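Local coordinates for protein methyltransferase (Streptomyces regensis, PDB 5N5D) that is an S-adenosylmethionine-dependent O-methyltransferase of tomaymycin biosynthesis, which probably transfers a methyl group to a hydroxyl of its substrate, at residues R9-D14 with V211-Y216; R64-G69 with D138-D143. All coordinates share one frame; numbering follows the deposited sequence.

Contact 1 of 2, residues R9-D14 with V211-Y216; sequences RWNSVD and VGTKGY
W10 lays one face of its indole over V211, and the two side chains cross at about a right angle. The indole can be followed outward from W10 CB, which passes the backbone of G212 with G212 O 3.9 Å away. In the ring, CD2, one end of the bond shared by the two rings, sits 3.6 Å from V211 CB, which lies over the middle of the indole. Beneath the five-membered ring lies the methyl V211 CG2, 3.7 Å from the centroid and only 4° off the normal, a CH-pi contact. The other methyl, V211 CG1, sits under the six-membered ring on the same face, 3.7 Å from W10 CZ2 and nearly as near CH2. With V211 CG1 anti to the carbonyl carbon (chi1 -61°), the fork of the valine spreads along the indole and serves both rings. At the far end W10 CZ3 lies 3.9 Å from Y216 N. W10 CH2 brushes the CB of the same tyrosine. This joins helix 6-21 to the loop of the beta hairpin made by antiparallel strands 203-211 and 217-224, whose bend is a type I turn from G212 to G215. The hairpin also lies at the dimer interface: W10 meets the ring of Y216 of the second subunit, and V211 pairs with a strand of that chain. One helical turn on, D14 OD2 accepts T213 N at 2.9 Å in a nearly straight bond, on the anti side and 32° out of the carboxylate plane, while OD1 is bound by Q209 of the second subunit. A glycine suits position 212, since a CB there would run into D14 OD2. N11 OD1 touches T213 CA at 3.4 Å; the same oxygen accepts Q7 NE2 and a water that also donates to T213 O. A second water joins T213 OG1 to D14 OD2, the latter bond weak.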
loop_
_atom_site.group_PDB
_atom_site.type_symbol
_atom_site.label_atom_id
_atom_site.label_comp_id
_atom_site.label_asym_id
_atom_site.label_seq_id
_atom_site.Cartn_x
_atom_site.Cartn_y
_atom_site.Cartn_z
ATOM N N ARG A 9 -11.738 7.637 17.503
ATOM C CA ARG A 9 -11.916 6.276 17.007
ATOM C C ARG A 9 -10.808 5.903 16.033
ATOM O O ARG A 9 -10.214 4.822 16.132
ATOM C CB ARG A 9 -13.284 6.131 16.341
ATOM C CG ARG A 9 -14.451 6.386 17.284
ATOM C CD ARG A 9 -15.768 5.880 16.714
ATOM N NE ARG A 9 -16.128 6.560 15.472
ATOM C CZ ARG A 9 -16.860 7.667 15.398
ATOM N NH1 ARG A 9 -17.328 8.246 16.498
ATOM N NH2 ARG A 9 -17.126 8.202 14.214
ATOM N N TRP A 10 -10.525 6.781 15.066
ATOM C CA TRP A 10 -9.431 6.520 14.137
ATOM C C TRP A 10 -8.111 6.351 14.874
ATOM O O TRP A 10 -7.308 5.478 14.526
ATOM C CB TRP A 10 -9.319 7.654 13.124
ATOM C CG TRP A 10 -10.485 7.782 12.205
ATOM C CD1 TRP A 10 -11.471 6.863 11.987
ATOM C CD2 TRP A 10 -10.785 8.902 11.367
ATOM N NE1 TRP A 10 -12.369 7.345 11.066
ATOM C CE2 TRP A 10 -11.975 8.600 10.677
ATOM C CE3 TRP A 10 -10.172 10.138 11.146
ATOM C CZ2 TRP A 10 -12.554 9.484 9.767
ATOM C CZ3 TRP A 10 -10.749 11.015 10.249
ATOM C CH2 TRP A 10 -11.929 10.685 9.573
ATOM N N ASN A 11 -7.861 7.192 15.886
ATOM C CA ASN A 11 -6.655 7.041 16.696
ATOM C C ASN A 11 -6.620 5.681 17.372
ATOM O O ASN A 11 -5.586 5.003 17.370
ATOM C CB ASN A 11 -6.573 8.130 17.771
ATOM C CG ASN A 11 -6.362 9.512 17.208
ATOM O OD1 ASN A 11 -6.052 9.683 16.032
ATOM N ND2 ASN A 11 -6.531 10.521 18.060
ATOM N N SER A 12 -7.740 5.280 17.987
ATOM C CA SER A 12 -7.758 4.047 18.769
ATOM C C SER A 12 -7.417 2.841 17.905
ATOM O O SER A 12 -6.665 1.954 18.325
ATOM C CB SER A 12 -9.129 3.865 19.425
ATOM O OG SER A 12 -9.229 2.612 20.084
ATOM N N VAL A 13 -7.955 2.791 16.688
ATOM C CA VAL A 13 -7.641 1.687 15.787
ATOM C C VAL A 13 -6.179 1.744 15.358
ATOM O O VAL A 13 -5.488 0.717 15.323
ATOM C CB VAL A 13 -8.602 1.718 14.587
ATOM C CG1 VAL A 13 -8.192 0.700 13.537
ATOM C CG2 VAL A 13 -10.021 1.466 15.053
ATOM N N ASP A 14 -5.679 2.936 15.018
ATOM C CA ASP A 14 -4.274 3.064 14.635
ATOM C C ASP A 14 -3.349 2.665 15.776
ATOM O O ASP A 14 -2.364 1.946 15.570
ATOM C CB ASP A 14 -3.974 4.500 14.199
ATOM C CG ASP A 14 -3.497 4.591 12.767
ATOM O OD1 ASP A 14 -3.517 3.566 12.059
ATOM O OD2 ASP A 14 -3.116 5.696 12.340
ATOM N N VAL A 211 -7.414 6.932 6.691
ATOM C CA VAL A 211 -7.653 7.643 7.940
ATOM C C VAL A 211 -6.768 7.001 9.000
ATOM O O VAL A 211 -6.116 5.982 8.765
ATOM C CB VAL A 211 -9.136 7.635 8.373
ATOM C CG1 VAL A 211 -10.006 8.324 7.323
ATOM C CG2 VAL A 211 -9.626 6.213 8.664
ATOM N N GLY A 212 -6.747 7.617 10.171
ATOM C CA GLY A 212 -5.833 7.240 11.226
ATOM C C GLY A 212 -5.408 8.474 11.994
ATOM O O GLY A 212 -6.082 9.497 11.955
ATOM N N THR A 213 -4.268 8.359 12.683
ATOM C CA THR A 213 -3.797 9.451 13.526
ATOM C C THR A 213 -3.514 10.735 12.751
ATOM O O THR A 213 -3.437 11.804 13.369
ATOM C CB THR A 213 -2.535 9.032 14.283
ATOM O OG1 THR A 213 -1.505 8.690 13.352
ATOM C CG2 THR A 213 -2.820 7.843 15.186
ATOM N N LYS A 214 -3.358 10.666 11.430
ATOM C CA LYS A 214 -3.137 11.861 10.623
ATOM C C LYS A 214 -4.435 12.477 10.128
ATOM O O LYS A 214 -4.398 13.519 9.462
ATOM C CB LYS A 214 -2.238 11.539 9.426
ATOM C CG LYS A 214 -0.888 10.941 9.797
ATOM C CD LYS A 214 -0.027 11.899 10.607
ATOM C CE LYS A 214 0.467 13.066 9.756
ATOM N NZ LYS A 214 1.472 13.891 10.472
ATOM N N GLY A 215 -5.573 11.877 10.454
ATOM C CA GLY A 215 -6.837 12.320 9.913
ATOM C C GLY A 215 -7.066 11.744 8.527
ATOM O O GLY A 215 -6.419 10.787 8.101
ATOM N N TYR A 216 -8.006 12.362 7.815
ATOM C CA TYR A 216 -8.395 11.924 6.479
ATOM C C TYR A 216 -7.439 12.492 5.437
ATOM O O TYR A 216 -7.266 13.714 5.347
ATOM C CB TYR A 216 -9.829 12.376 6.207
ATOM C CG TYR A 216 -10.315 12.274 4.780
ATOM C CD1 TYR A 216 -10.293 11.069 4.093
ATOM C CD2 TYR A 216 -10.857 13.382 4.139
ATOM C CE1 TYR A 216 -10.768 10.979 2.792
ATOM C CE2 TYR A 216 -11.333 13.297 2.847
ATOM C CZ TYR A 216 -11.287 12.096 2.181
ATOM O OH TYR A 216 -11.768 12.013 0.889
HETATM O O HOH W 1 -4.196 12.347 16.008
HETATM O O HOH W 2 -0.632 5.896 13.681
#

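Contact 2 of 2, residues R64-G69 with D138-D143. With SAM (S-adenosylmethionine), chain H.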
loop_
_atom_site.group_PDB
_atom_site.type_symbol
_atom_site.label_atom_id
_atom_site.label_comp_id
_atom_site.label_asym_id
_atom_site.label_seq_id
_atom_site.Cartn_x
_atom_site.Cartn_y
_atom_site.Cartn_z
ATOM N N ARG A 64 18.516 2.377 -4.244
ATOM C CA ARG A 64 18.640 3.825 -4.227
ATOM C C ARG A 64 17.248 4.418 -4.090
ATOM O O ARG A 64 16.354 4.094 -4.877
ATOM C CB ARG A 64 19.308 4.355 -5.495
ATOM C CG ARG A 64 20.749 3.898 -5.692
ATOM C CD ARG A 64 21.431 4.735 -6.767
ATOM N NE ARG A 64 22.654 4.117 -7.270
ATOM C CZ ARG A 64 23.826 4.145 -6.643
ATOM N NH1 ARG A 64 23.947 4.755 -5.471
ATOM N NH2 ARG A 64 24.882 3.554 -7.188
ATOM N N ILE A 65 17.072 5.281 -3.100
ATOM C CA ILE A 65 15.785 5.902 -2.818
ATOM C C ILE A 65 15.959 7.412 -2.813
ATOM O O ILE A 65 16.935 7.930 -2.260
ATOM C CB ILE A 65 15.210 5.421 -1.470
ATOM C CG1 ILE A 65 15.055 3.896 -1.473
ATOM C CG2 ILE A 65 13.881 6.110 -1.184
ATOM C CD1 ILE A 65 14.620 3.318 -0.139
ATOM N N LEU A 66 15.004 8.119 -3.418
ATOM C CA LEU A 66 14.961 9.576 -3.412
ATOM C C LEU A 66 13.766 10.030 -2.588
ATOM O O LEU A 66 12.650 9.546 -2.799
ATOM C CB LEU A 66 14.858 10.121 -4.837
ATOM C CG LEU A 66 14.594 11.619 -4.994
ATOM C CD1 LEU A 66 15.739 12.452 -4.409
ATOM C CD2 LEU A 66 14.364 11.958 -6.452
ATOM N N GLU A 67 14.001 10.943 -1.648
ATOM C CA GLU A 67 12.946 11.519 -0.827
ATOM C C GLU A 67 12.943 13.027 -0.994
ATOM O O GLU A 67 13.984 13.675 -0.845
ATOM C CB GLU A 67 13.139 11.158 0.649
ATOM C CG GLU A 67 12.168 11.840 1.600
ATOM C CD GLU A 67 12.375 11.396 3.034
ATOM O OE1 GLU A 67 13.456 11.681 3.592
ATOM O OE2 GLU A 67 11.463 10.745 3.581
ATOM N N ILE A 68 11.773 13.581 -1.286
ATOM C CA ILE A 68 11.590 15.018 -1.433
ATOM C C ILE A 68 10.778 15.472 -0.228
ATOM O O ILE A 68 9.568 15.232 -0.160
ATOM C CB ILE A 68 10.903 15.374 -2.756
ATOM C CG1 ILE A 68 11.689 14.775 -3.922
ATOM C CG2 ILE A 68 10.792 16.885 -2.901
ATOM C CD1 ILE A 68 10.991 14.851 -5.256
ATOM N N GLY A 69 11.450 16.093 0.744
ATOM C CA GLY A 69 10.802 16.543 1.964
ATOM C C GLY A 69 11.223 15.789 3.211
ATOM O O GLY A 69 10.441 15.005 3.750
ATOM N N ASP A 138 15.401 3.560 -7.492
ATOM C CA ASP A 138 14.421 2.482 -7.496
ATOM C C ASP A 138 13.101 2.886 -6.859
ATOM O O ASP A 138 12.084 2.226 -7.095
ATOM C CB ASP A 138 14.978 1.269 -6.738
ATOM C CG ASP A 138 16.280 0.776 -7.320
ATOM O OD1 ASP A 138 16.334 0.544 -8.544
ATOM O OD2 ASP A 138 17.262 0.633 -6.566
ATOM N N MET A 139 13.103 3.939 -6.051
ATOM C CA MET A 139 11.908 4.394 -5.364
ATOM C C MET A 139 12.042 5.884 -5.119
ATOM O O MET A 139 13.136 6.376 -4.824
ATOM C CB MET A 139 11.702 3.648 -4.040
ATOM C CG MET A 139 10.499 4.112 -3.244
ATOM S SD MET A 139 10.173 2.978 -1.879
ATOM C CE MET A 139 8.813 3.803 -1.062
ATOM N N VAL A 140 10.929 6.597 -5.252
ATOM C CA VAL A 140 10.860 8.027 -4.978
ATOM C C VAL A 140 9.681 8.278 -4.052
ATOM O O VAL A 140 8.565 7.831 -4.334
ATOM C CB VAL A 140 10.698 8.855 -6.265
ATOM C CG1 VAL A 140 10.731 10.332 -5.945
ATOM C CG2 VAL A 140 11.772 8.494 -7.268
ATOM N N PHE A 141 9.923 8.993 -2.958
ATOM C CA PHE A 141 8.871 9.435 -2.051
ATOM C C PHE A 141 8.770 10.952 -2.141
ATOM O O PHE A 141 9.733 11.663 -1.826
ATOM C CB PHE A 141 9.159 8.990 -0.614
ATOM C CG PHE A 141 8.094 9.390 0.384
ATOM C CD1 PHE A 141 6.743 9.251 0.091
ATOM C CD2 PHE A 141 8.451 9.895 1.623
ATOM C CE1 PHE A 141 5.777 9.613 1.021
ATOM C CE2 PHE A 141 7.491 10.251 2.553
ATOM C CZ PHE A 141 6.150 10.109 2.246
ATOM N N VAL A 142 7.610 11.436 -2.574
ATOM C CA VAL A 142 7.351 12.857 -2.765
ATOM C C VAL A 142 6.450 13.308 -1.625
ATOM O O VAL A 142 5.285 12.899 -1.543
ATOM C CB VAL A 142 6.706 13.137 -4.125
ATOM C CG1 VAL A 142 6.543 14.643 -4.339
ATOM C CG2 VAL A 142 7.516 12.488 -5.247
ATOM N N ASP A 143 6.979 14.158 -0.756
ATOM C CA ASP A 143 6.271 14.600 0.435
ATOM C C ASP A 143 6.776 15.984 0.826
ATOM O O ASP A 143 7.240 16.214 1.940
ATOM C CB ASP A 143 6.460 13.595 1.569
ATOM C CG ASP A 143 5.602 13.905 2.782
ATOM O OD1 ASP A 143 4.570 14.609 2.643
ATOM O OD2 ASP A 143 5.958 13.438 3.886
HETATM N N SAM H . 8.572 13.254 4.839
HETATM C CA SAM H . 8.530 13.768 6.223
HETATM C C SAM H . 8.069 12.641 7.203
HETATM O O SAM H . 7.104 11.935 6.833
HETATM O OXT SAM H . 8.686 12.520 8.282
HETATM C CB SAM H . 7.577 14.983 6.329
HETATM C CG SAM H . 7.838 16.007 5.230
HETATM S SD SAM H . 6.807 17.455 5.569
HETATM C CE SAM H . 5.230 16.855 5.093
HETATM C "C5'" SAM H . 7.143 18.535 4.136
HETATM C "C4'" SAM H . 8.557 19.082 4.130
HETATM O "O4'" SAM H . 8.884 19.629 2.834
HETATM C "C3'" SAM H . 8.818 20.191 5.158
HETATM O "O3'" SAM H . 9.907 19.814 5.993
HETATM C "C2'" SAM H . 9.102 21.429 4.292
HETATM O "O2'" SAM H . 10.060 22.305 4.873
HETATM C "C1'" SAM H . 9.666 20.785 3.032
HETATM N N9 SAM H . 9.579 21.607 1.832
HETATM C C8 SAM H . 8.548 22.425 1.455
HETATM N N7 SAM H . 8.718 22.997 0.286
HETATM C C5 SAM H . 9.950 22.518 -0.136
HETATM C C6 SAM H . 10.695 22.725 -1.312
HETATM N N6 SAM H . 10.291 23.510 -2.318
HETATM N N1 SAM H . 11.880 22.083 -1.427
HETATM C C2 SAM H . 12.283 21.294 -0.426
HETATM N N3 SAM H . 11.667 21.025 0.729
HETATM C C4 SAM H . 10.495 21.668 0.811
#
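E67 and F141 lie side by side in the tightly packed part of this parallel strand pair, the carboxylate and ring planes 47° apart. E67 OE2 reaches the ring edge, 3.7 Å from F141 CD2; the buried acid is bound by S75, S76 and T91. D143 CB lies over one face of the F141 ring, toward its rim. On the other side of the sheet L66 CD2 packs on V140 CG1 at 4.0 Å, and I68 on V142 beyond it, branched aliphatics that suit a buried face. The backbone hydrogen bonds are nearly straight here, as in I68 N to F141 O at 2.9 Å (169°). These are neighbouring central strands of the Rossmann-like methyltransferase sheet, and their C-terminal ends form part of the cofactor site: G69 O and D143 OD2 both accept the SAM amino N, each at 2.8 Å. G69 suits its place because a CB would strike D143 O. The opposite end, where R64 and D138 are partly exposed, is looser. R64 O takes D138 N at 2.8 Å but M139 N only weakly, at 3.5 Å. D138, its CG beside the backbone N (chi1 -58°), turns OD2 back to accept R64 N at 3.2 Å, and also R63 N. With the carboxylate gone, as with an alanine here, the amides of R63 and R64 would probably lose their shared acceptor. R64 meanwhile extends its guanidinium away from the neighbouring strand.

How the contacts relate
Contact 2 belongs to the buried centre of the protein, contact 1 to its partly buried flank, with centres about 25 Å apart and nearest atoms about 8 Å apart. They share no helix or strand, yet both bear on one sheet: 64-68 and 139-142 are inner parallel strands, whereas the hairpin loop of contact 1 joins the antiparallel pair 203-211 and 217-224 at one side. The chemistry follows. Contact 2 relies on a regular backbone ladder and ends in glycine and aspartate that hold the cofactor; contact 1 relies on an aromatic face, one carboxylate bond and bridging waters, and is completed by the second subunit, which does not touch contact 2.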